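Local atomic coordinates of HAD family phosphatase (Pseudomonas syringae pv. tomato, PDB entry 2ODA), a protein that is of unsettled function but belongs to a Pseudomonas-specific subfamily of the haloacid dehalogenase (HAD) superfamily that probably has a novel biochemical role. Residues P4-L9 against L188-G193; C16-G21 against A35-G40; A92-L97 against L122-W127; G130-G135 against V172-G177. One frame throughout, in Å; residues are numbered along the deposited sequence.

Contact 1 of 4, residues P4-L9 against L188-G193; sequences PTFPAL and LRRSKG
The guanidinium group of Arg190 meets Pro4 on one face and the carbonyl oxygen of Thr5 at its edge. CB of Pro4 stands 3.6 Å above the plane of that group, over its centre. In the plane, NH1 donates a nearly straight hydrogen bond of 2.9 Å to Thr5 O. At the carbonyl the fit is less regular, because the nitrogen lies 59° out of the carbonyl plane rather than on a lone pair. A water completes the edge: it accepts from Arg190 NH2 at 3.0 Å and donates to Thr5 O at 2.7 Å, which gives this oxygen two donors. The Phe6 ring is turned 56° from the guanidinium plane, and its CD1 comes within 3.8 Å of Arg190 NH1.

Pro4 and Arg190 run past each other in opposite directions. The arginine chain is extended up to CD and then bends (chi3 60°), which lays the flat end against CB of Pro4. Beside it, CD of Pro4 packs on CB of Ser191 at 3.8 Å.

The helix 179-191 is thus joined near its C-terminal end to the loop before strand 9-12, while Phe6 also reaches Leu183, Ile186 and Ala187 of the same helix. Glu106 lies at the range of a long, weak ion pair, so the charge is probably met in this surface contact mainly by the neutral carbonyl and the water.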
# COMPACT_ATOMS: atom_id res chain seq x y z
N PRO B 4 -16.62 -2.75 11.43
CA PRO B 4 -15.84 -2.97 10.21
C PRO B 4 -15.14 -4.33 10.24
O PRO B 4 -14.79 -4.84 11.31
CB PRO B 4 -14.79 -1.86 10.27
CG PRO B 4 -15.43 -0.78 11.09
CD PRO B 4 -16.25 -1.50 12.11
N THR B 5 -14.97 -4.93 9.07
CA THR B 5 -14.38 -6.25 8.96
C THR B 5 -12.96 -6.12 8.42
O THR B 5 -12.59 -5.07 7.88
CB THR B 5 -15.21 -7.14 8.02
OG1 THR B 5 -15.35 -6.46 6.76
CG2 THR B 5 -16.59 -7.41 8.63
N PHE B 6 -12.17 -7.19 8.56
CA PHE B 6 -10.79 -7.22 8.08
C PHE B 6 -10.68 -8.02 6.79
O PHE B 6 -11.09 -9.19 6.74
CB PHE B 6 -9.86 -7.81 9.17
CG PHE B 6 -9.91 -7.05 10.46
CD1 PHE B 6 -9.15 -5.89 10.62
CD2 PHE B 6 -10.72 -7.48 11.51
CE1 PHE B 6 -9.19 -5.16 11.81
CE2 PHE B 6 -10.78 -6.75 12.70
CZ PHE B 6 -10.01 -5.58 12.84
N PRO B 7 -10.16 -7.40 5.72
CA PRO B 7 -10.05 -8.13 4.45
C PRO B 7 -8.91 -9.17 4.38
O PRO B 7 -9.04 -10.15 3.65
CB PRO B 7 -9.84 -7.04 3.41
CG PRO B 7 -9.35 -5.85 4.15
CD PRO B 7 -9.71 -6.00 5.61
N ALA B 8 -7.83 -8.97 5.14
CA ALA B 8 -6.68 -9.87 5.07
C ALA B 8 -5.84 -9.67 6.33
O ALA B 8 -5.81 -8.57 6.89
CB ALA B 8 -5.84 -9.58 3.83
N LEU B 9 -5.16 -10.73 6.74
CA LEU B 9 -4.20 -10.68 7.83
C LEU B 9 -2.85 -11.21 7.36
O LEU B 9 -2.76 -12.26 6.71
CB LEU B 9 -4.69 -11.47 9.05
CG LEU B 9 -6.04 -11.11 9.70
CD1 LEU B 9 -6.37 -12.09 10.82
CD2 LEU B 9 -6.02 -9.68 10.25
N LEU B 188 -13.49 -1.64 16.47
CA LEU B 188 -14.16 -0.58 17.21
C LEU B 188 -13.48 0.77 17.00
O LEU B 188 -14.15 1.76 16.68
CB LEU B 188 -14.24 -0.91 18.71
CG LEU B 188 -15.04 -0.01 19.69
CD1 LEU B 188 -16.52 0.20 19.27
CD2 LEU B 188 -14.97 -0.59 21.14
N ARG B 189 -12.16 0.81 17.17
CA ARG B 189 -11.39 2.04 16.81
C ARG B 189 -11.67 2.53 15.37
O ARG B 189 -11.94 3.72 15.15
CB ARG B 189 -9.88 1.85 17.06
CG ARG B 189 -9.54 1.82 18.53
CD ARG B 189 -8.24 1.07 18.84
NE ARG B 189 -7.09 1.72 18.22
CZ ARG B 189 -5.83 1.36 18.39
NH1 ARG B 189 -5.54 0.36 19.21
NH2 ARG B 189 -4.85 2.02 17.77
N ARG B 190 -11.68 1.60 14.42
CA ARG B 190 -12.01 1.91 13.02
C ARG B 190 -13.41 2.49 12.88
O ARG B 190 -13.63 3.42 12.09
CB ARG B 190 -11.87 0.67 12.14
CG ARG B 190 -10.40 0.27 11.90
CD ARG B 190 -10.28 -0.97 11.04
NE ARG B 190 -10.88 -0.78 9.72
CZ ARG B 190 -11.35 -1.78 8.97
NH1 ARG B 190 -11.25 -3.02 9.39
NH2 ARG B 190 -11.89 -1.53 7.79
N SER B 191 -14.35 1.95 13.66
CA SER B 191 -15.74 2.39 13.63
C SER B 191 -15.84 3.85 14.10
O SER B 191 -16.76 4.57 13.70
CB SER B 191 -16.63 1.46 14.48
OG SER B 191 -16.58 1.78 15.87
N LYS B 192 -14.88 4.27 14.92
CA LYS B 192 -14.79 5.64 15.45
C LYS B 192 -13.95 6.56 14.57
O LYS B 192 -13.58 7.67 14.98
CB LYS B 192 -14.25 5.63 16.89
CG LYS B 192 -15.12 4.85 17.86
CD LYS B 192 -14.42 4.60 19.20
CE LYS B 192 -15.36 3.82 20.13
NZ LYS B 192 -14.93 3.85 21.55
N GLY B 193 -13.61 6.09 13.37
CA GLY B 193 -12.90 6.91 12.40
C GLY B 193 -11.38 6.81 12.42
O GLY B 193 -10.72 7.48 11.62
O HOH W 1 -12.79 -3.49 5.65

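Contact 2 of 4, residues C16-G21 against A35-G40; sequences CLVDFG and AQLTPG
Thr38 turns its side chain toward Cys16 and Leu17 and offers hydrogen bonds to two successive carbonyls. OG1 donates to Cys16 O over a short 2.5 Å, tilted 20° from the carbonyl plane. The backbone N of the same threonine reaches Leu17 O at 2.9 Å. Placing OG1 between the backbone N and the carbonyl carbon (chi1 61°) sets the hydroxyl against Cys16 and leaves CG2 to lie at the edge of the Phe20 ring, near its plane. Phe20 and Pro39 cross at about a right angle, CD1 of the ring being 3.7 Å from CD of the proline.

Val18 and Leu37 meet at a slant, with Val18 CG1 3.8 Å from Leu37 CD2. Their backbones come very close, CA of Val18 to CA of Leu37 being 4.1 Å, and form a single beta bridge. Gln36 O receives Asp19 N at 3.2 Å, nearly along the C=O axis, and also a water that accepts from Phe20 N, so one carbonyl holds two successive amides, the second through the water. The carboxylate of Asp19 is hydrogen-bonded outside the contact, to Ser14 OG and the amides of Gln23 and Ala24.

The bridge brings together the two ends of the excursion that follows helix 13-17, a place consistent with the squiggle-and-flap region of HAD proteins. Gly40 takes the N-cap position of helix 41-51, whose Leu45 packs on Leu17 and whose Gln42 packs on Leu37, while Trp145 of helix 142-147 meets Phe20 edge-to-face.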
# COMPACT_ATOMS: atom_id res chain seq x y z
N CYS B 16 6.60 -15.61 15.77
CA CYS B 16 5.24 -15.10 15.68
C CYS B 16 4.23 -16.26 15.59
O CYS B 16 3.61 -16.58 16.59
CB CYS B 16 5.15 -14.08 14.53
SG CYS B 16 3.51 -13.44 14.18
N LEU B 17 4.09 -16.88 14.41
CA LEU B 17 3.27 -18.09 14.27
C LEU B 17 3.96 -19.30 14.92
O LEU B 17 3.33 -20.09 15.60
CB LEU B 17 3.00 -18.38 12.79
CG LEU B 17 2.09 -17.36 12.07
CD1 LEU B 17 2.16 -17.59 10.56
CD2 LEU B 17 0.67 -17.53 12.61
N VAL B 18 5.26 -19.42 14.68
CA VAL B 18 6.02 -20.58 15.12
C VAL B 18 7.33 -20.04 15.71
O VAL B 18 7.55 -18.82 15.70
CB VAL B 18 6.34 -21.55 13.93
CG1 VAL B 18 5.07 -22.22 13.36
CG2 VAL B 18 7.09 -20.83 12.82
N ASP B 19 8.20 -20.93 16.17
CA ASP B 19 9.57 -20.54 16.53
C ASP B 19 9.64 -19.46 17.63
O ASP B 19 10.24 -18.38 17.45
CB ASP B 19 10.39 -20.15 15.28
CG ASP B 19 11.87 -19.95 15.60
OD1 ASP B 19 12.34 -20.51 16.61
OD2 ASP B 19 12.55 -19.24 14.85
N PHE B 20 9.01 -19.75 18.76
CA PHE B 20 9.01 -18.82 19.90
C PHE B 20 10.46 -18.42 20.22
O PHE B 20 11.33 -19.29 20.37
CB PHE B 20 8.39 -19.54 21.11
CG PHE B 20 8.21 -18.68 22.32
CD1 PHE B 20 6.96 -18.11 22.60
CD2 PHE B 20 9.25 -18.47 23.21
CE1 PHE B 20 6.75 -17.35 23.76
CE2 PHE B 20 9.07 -17.65 24.37
CZ PHE B 20 7.81 -17.10 24.63
N GLY B 21 10.70 -17.10 20.32
CA GLY B 21 12.05 -16.60 20.55
C GLY B 21 12.96 -16.49 19.35
O GLY B 21 14.16 -16.25 19.52
N ALA B 35 9.63 -25.41 14.72
CA ALA B 35 8.34 -25.41 14.03
C ALA B 35 7.12 -25.47 15.00
O ALA B 35 5.97 -25.39 14.55
CB ALA B 35 8.29 -26.51 12.96
N GLN B 36 7.38 -25.61 16.31
CA GLN B 36 6.28 -25.62 17.28
C GLN B 36 5.55 -24.28 17.14
O GLN B 36 6.18 -23.22 17.08
CB GLN B 36 6.82 -25.79 18.71
CG GLN B 36 5.74 -25.79 19.84
CD GLN B 36 6.35 -25.80 21.24
OE1 GLN B 36 7.54 -26.08 21.40
NE2 GLN B 36 5.55 -25.50 22.25
N LEU B 37 4.22 -24.34 17.02
CA LEU B 37 3.41 -23.11 17.09
C LEU B 37 3.54 -22.36 18.42
O LEU B 37 3.68 -22.97 19.47
CB LEU B 37 1.95 -23.46 16.86
CG LEU B 37 1.64 -23.99 15.46
CD1 LEU B 37 0.37 -24.89 15.50
CD2 LEU B 37 1.47 -22.86 14.47
N THR B 38 3.47 -21.03 18.37
CA THR B 38 3.51 -20.19 19.57
C THR B 38 2.23 -20.31 20.42
O THR B 38 1.18 -20.73 19.92
CB THR B 38 3.80 -18.70 19.23
OG1 THR B 38 2.77 -18.17 18.39
CG2 THR B 38 5.18 -18.56 18.56
N PRO B 39 2.33 -19.98 21.72
CA PRO B 39 1.17 -20.18 22.61
C PRO B 39 -0.10 -19.47 22.09
O PRO B 39 -0.05 -18.30 21.70
CB PRO B 39 1.65 -19.58 23.94
CG PRO B 39 3.13 -19.75 23.93
CD PRO B 39 3.51 -19.48 22.47
N GLY B 40 -1.20 -20.20 22.03
CA GLY B 40 -2.47 -19.64 21.58
C GLY B 40 -2.68 -19.67 20.07
O GLY B 40 -3.79 -19.37 19.62
O HOH W 2 7.68 -22.27 19.18

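Contact 3 of 4, residues A92-L97 against L122-W127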
# COMPACT_ATOMS: atom_id res chain seq x y z
N ALA B 92 7.57 -6.10 1.15
CA ALA B 92 7.19 -7.40 1.68
C ALA B 92 5.67 -7.46 1.99
O ALA B 92 5.02 -8.47 1.74
CB ALA B 92 7.99 -7.72 2.90
N CYS B 93 5.13 -6.39 2.55
CA CYS B 93 3.70 -6.36 2.92
C CYS B 93 2.78 -6.16 1.72
O CYS B 93 1.76 -6.86 1.57
CB CYS B 93 3.46 -5.28 3.97
SG CYS B 93 4.26 -5.69 5.56
N TRP B 94 3.15 -5.24 0.84
CA TRP B 94 2.37 -5.06 -0.38
C TRP B 94 2.35 -6.31 -1.23
O TRP B 94 1.30 -6.71 -1.75
CB TRP B 94 2.89 -3.89 -1.19
CG TRP B 94 2.61 -2.56 -0.55
CD1 TRP B 94 1.60 -2.26 0.34
CD2 TRP B 94 3.30 -1.34 -0.82
NE1 TRP B 94 1.66 -0.91 0.66
CE2 TRP B 94 2.69 -0.33 -0.03
CE3 TRP B 94 4.39 -1.01 -1.62
CZ2 TRP B 94 3.14 1.01 -0.05
CZ3 TRP B 94 4.83 0.33 -1.64
CH2 TRP B 94 4.22 1.30 -0.85
N MSE B 95 3.51 -6.96 -1.35
CA MSE B 95 3.56 -8.18 -2.13
C MSE B 95 2.72 -9.32 -1.56
O MSE B 95 2.11 -10.06 -2.31
CB MSE B 95 5.00 -8.60 -2.41
CG MSE B 95 5.52 -7.84 -3.58
SE MSE B 95 7.42 -8.13 -3.76
CE MSE B 95 7.38 -10.01 -4.12
N ALA B 96 2.66 -9.41 -0.24
CA ALA B 96 1.82 -10.37 0.44
C ALA B 96 0.35 -10.07 0.17
O ALA B 96 -0.43 -10.99 -0.10
CB ALA B 96 2.08 -10.32 1.93
N LEU B 97 -0.05 -8.80 0.28
CA LEU B 97 -1.45 -8.44 -0.03
C LEU B 97 -1.83 -8.79 -1.48
O LEU B 97 -2.91 -9.32 -1.75
CB LEU B 97 -1.71 -6.95 0.30
CG LEU B 97 -1.52 -6.51 1.76
CD1 LEU B 97 -1.72 -4.99 1.86
CD2 LEU B 97 -2.50 -7.29 2.69
N LEU B 122 4.06 -0.71 9.00
CA LEU B 122 3.73 0.70 9.22
C LEU B 122 4.02 1.50 7.95
O LEU B 122 3.22 2.31 7.51
CB LEU B 122 4.54 1.28 10.41
CG LEU B 122 4.18 0.72 11.80
CD1 LEU B 122 5.15 1.24 12.89
CD2 LEU B 122 2.73 1.07 12.17
N ASN B 123 5.19 1.26 7.36
CA ASN B 123 5.56 1.94 6.10
C ASN B 123 4.61 1.63 4.96
O ASN B 123 4.34 2.48 4.08
CB ASN B 123 6.99 1.57 5.70
CG ASN B 123 8.05 2.23 6.61
OD1 ASN B 123 7.73 3.17 7.33
ND2 ASN B 123 9.29 1.72 6.59
N ALA B 124 4.08 0.41 4.96
CA ALA B 124 3.16 -0.03 3.89
C ALA B 124 1.73 0.50 4.11
O ALA B 124 0.86 0.37 3.24
CB ALA B 124 3.17 -1.57 3.79
N GLY B 125 1.50 1.11 5.27
CA GLY B 125 0.21 1.74 5.54
C GLY B 125 -0.78 0.85 6.28
O GLY B 125 -1.96 1.18 6.35
N LEU B 126 -0.30 -0.29 6.80
CA LEU B 126 -1.18 -1.25 7.49
C LEU B 126 -1.42 -0.92 8.96
O LEU B 126 -0.67 -0.16 9.58
CB LEU B 126 -0.61 -2.68 7.38
CG LEU B 126 -0.88 -3.38 6.03
CD1 LEU B 126 0.14 -2.95 5.00
CD2 LEU B 126 -0.86 -4.91 6.16
N TRP B 127 -2.49 -1.51 9.50
CA TRP B 127 -2.65 -1.66 10.94
C TRP B 127 -1.60 -2.67 11.40
O TRP B 127 -1.25 -3.60 10.67
CB TRP B 127 -4.05 -2.21 11.28
CG TRP B 127 -5.15 -1.17 11.16
CD1 TRP B 127 -5.98 -0.96 10.09
CD2 TRP B 127 -5.52 -0.22 12.16
NE1 TRP B 127 -6.86 0.08 10.37
CE2 TRP B 127 -6.59 0.56 11.63
CE3 TRP B 127 -5.05 0.07 13.45
CZ2 TRP B 127 -7.19 1.60 12.35
CZ3 TRP B 127 -5.65 1.10 14.17
CH2 TRP B 127 -6.71 1.86 13.61
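Trp94 and Ala124 are joined twice, by a hydrogen bond and by a CH-pi contact. In the first, the indole NE1 donates to Ala124 O at 3.0 Å; at the acceptor the C=O...N angle is 118°, with the nitrogen in the carbonyl plane, on a lone pair, although the oxygen is tilted from the ring plane. In the second, Ala124 CB sits over a face of the indole, 4.0 Å from the centroid of the five-membered ring and 30° off its normal. The ring is brought there by CG lying beside the backbone N, anti to the carbonyl carbon (chi1 -71°).

Gly125, with positive phi, forms a Schellman motif after helix 115-123, just past the accepting carbonyl of Ala124. The chain then turns through Leu126 into strand 127-131. Together with strand 109-112 this makes a beta-alpha-beta unit of the HAD Rossmann-like domain, and helix 91-99 packs against its corner.

The remaining contacts are apolar. Cys93 CB touches Ala124 CB at 3.7 Å and Leu126 CD1 at 4.2 Å. One turn further along, Leu97 and Leu126 meet tip to tip, their CD1 atoms 4.2 Å apart. Leu10 of strand 9-12 lies against Cys93, Leu97 and Leu126. Trp94 also belongs to the dimer interface: its ring stacks on Trp94 of the second subunit, and Met98 of that subunit packs on it.

Contact 4 of 4, residues G130-G135 against V172-G177; sequences GLASCG and VIDHLG
Leu131 and Ile173 lie side by side on one face of the sheet, pointing the same way, with Leu131 CD2 3.7 Å from Ile173 CG1. Leu176 comes across at about a right angle, and its CD2 is 4.0 Å from Leu131 CD1. Ile173 reaches its neighbour because CG1 stands between the backbone N and the carbonyl carbon (chi1 55°). Val172, on the other face, touches Ala132 CB through CG1 at 3.9 Å, just past the end of strand 127-131.

The pairing of Leu131 with Ile173 follows from a parallel ladder. Ile173 N gives a nearly straight bond of 3.0 Å to Gly130 O, and Ala132 N returns one of 2.9 Å to Ile173 O. The two bonds put Gly130 beside Val172 and Leu131 beside Ile173, the CA atoms of the second pair 5.4 Å apart. Beyond the strands, Asp174 O accepts a hydrogen bond from a water that in turn accepts from Ser133 N. Ser133 OG is 2.9 Å from Asp174 O and may bond to it, though its proton has another acceptor within reach. The polar link thus extends one residue past the paired backbones.

Strand 171-173 is an outermost strand of the sheet in this chain, and both segments leave the sheet at the C-terminal ends of its strands, the side where HAD enzymes place their active sites. Helix 150-167 packs on Ala132 and Val172 with Thr161. On the opposite face Leu131 meets Cys16 and Leu176 meets Leu17, both of helix 13-17, and Ile111 of strand 109-112 touches both leucines.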
# COMPACT_ATOMS: atom_id res chain seq x y z
N GLY B 130 1.60 -5.93 17.63
CA GLY B 130 2.87 -6.41 18.12
C GLY B 130 2.69 -7.52 19.15
O GLY B 130 1.67 -7.57 19.86
N LEU B 131 3.67 -8.41 19.21
CA LEU B 131 3.63 -9.56 20.10
C LEU B 131 4.71 -9.44 21.18
O LEU B 131 5.89 -9.32 20.87
CB LEU B 131 3.77 -10.88 19.30
CG LEU B 131 2.62 -11.25 18.35
CD1 LEU B 131 2.92 -12.55 17.57
CD2 LEU B 131 1.29 -11.41 19.09
N ALA B 132 4.30 -9.50 22.45
CA ALA B 132 5.20 -9.12 23.55
C ALA B 132 6.08 -10.25 24.12
O ALA B 132 6.99 -9.98 24.91
CB ALA B 132 4.39 -8.49 24.67
N SER B 133 5.82 -11.49 23.74
CA SER B 133 6.49 -12.64 24.37
C SER B 133 7.43 -13.40 23.46
O SER B 133 8.47 -13.88 23.90
CB SER B 133 5.46 -13.62 24.93
OG SER B 133 4.65 -13.01 25.94
N CYS B 134 7.02 -13.58 22.21
CA CYS B 134 7.63 -14.62 21.38
C CYS B 134 8.62 -14.09 20.33
O CYS B 134 9.21 -14.89 19.59
CB CYS B 134 6.54 -15.45 20.68
SG CYS B 134 5.48 -14.47 19.66
N GLY B 135 8.85 -12.78 20.31
CA GLY B 135 9.63 -12.16 19.24
C GLY B 135 11.09 -11.95 19.60
O GLY B 135 11.50 -12.27 20.72
N VAL B 172 -0.58 -3.90 21.25
CA VAL B 172 0.34 -4.96 21.64
C VAL B 172 -0.37 -5.96 22.55
O VAL B 172 -1.09 -5.58 23.48
CB VAL B 172 1.63 -4.43 22.38
CG1 VAL B 172 2.58 -5.59 22.71
CG2 VAL B 172 2.39 -3.39 21.51
N ILE B 173 -0.16 -7.24 22.26
CA ILE B 173 -0.73 -8.35 23.00
C ILE B 173 0.35 -9.36 23.38
O ILE B 173 1.42 -9.40 22.78
CB ILE B 173 -1.88 -9.06 22.20
CG1 ILE B 173 -1.39 -9.51 20.80
CG2 ILE B 173 -3.10 -8.10 22.11
CD1 ILE B 173 -2.39 -10.37 19.98
N ASP B 174 0.04 -10.19 24.37
CA ASP B 174 1.03 -11.10 24.96
C ASP B 174 1.29 -12.32 24.06
O ASP B 174 2.38 -12.90 24.09
CB ASP B 174 0.53 -11.63 26.29
CG ASP B 174 0.60 -10.61 27.42
OD1 ASP B 174 1.10 -9.47 27.25
OD2 ASP B 174 0.11 -10.99 28.51
N HIS B 175 0.25 -12.75 23.34
CA HIS B 175 0.33 -13.97 22.52
C HIS B 175 -0.86 -14.02 21.59
O HIS B 175 -1.82 -13.28 21.79
CB HIS B 175 0.36 -15.24 23.42
CG HIS B 175 -0.79 -15.33 24.38
ND1 HIS B 175 -2.04 -15.79 24.01
CD2 HIS B 175 -0.89 -15.00 25.69
CE1 HIS B 175 -2.85 -15.74 25.06
NE2 HIS B 175 -2.18 -15.26 26.08
N LEU B 176 -0.82 -14.92 20.62
CA LEU B 176 -1.90 -15.07 19.63
C LEU B 176 -3.27 -15.48 20.19
O LEU B 176 -4.29 -15.29 19.53
CB LEU B 176 -1.48 -16.00 18.49
CG LEU B 176 -0.32 -15.51 17.61
CD1 LEU B 176 0.04 -16.58 16.57
CD2 LEU B 176 -0.69 -14.18 16.92
N GLY B 177 -3.31 -16.03 21.40
CA GLY B 177 -4.60 -16.35 22.01
C GLY B 177 -5.43 -15.09 22.21
O GLY B 177 -6.66 -15.14 22.38
O HOH W 3 3.81 -12.97 22.09

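In the fold
Contact 1 spans nearly the whole chain, from the lead-in to strand 9-12 to the end of helix 179-191, and the other three are nested inside it, in series. Contact 2 closes the short excursion between helix 13-17 and helix 41-51. Contact 3 closes the loop from helix 91-99 through strand 109-112 and helix 115-123 to the turn entering strand 127-131; contact 4 closes the one through helices 142-147 and 150-167, pairing that strand's far end with strand 171-173. Contacts 2 and 4 touch through Phe20 and Cys134 and, probably, a hydrogen bond from Gly21 N to Cys134 O. Contacts 1 and 3 touch where Arg190 and Arg189 pack on Trp127. Contacts 2 and 3 have centres about 22 Å apart.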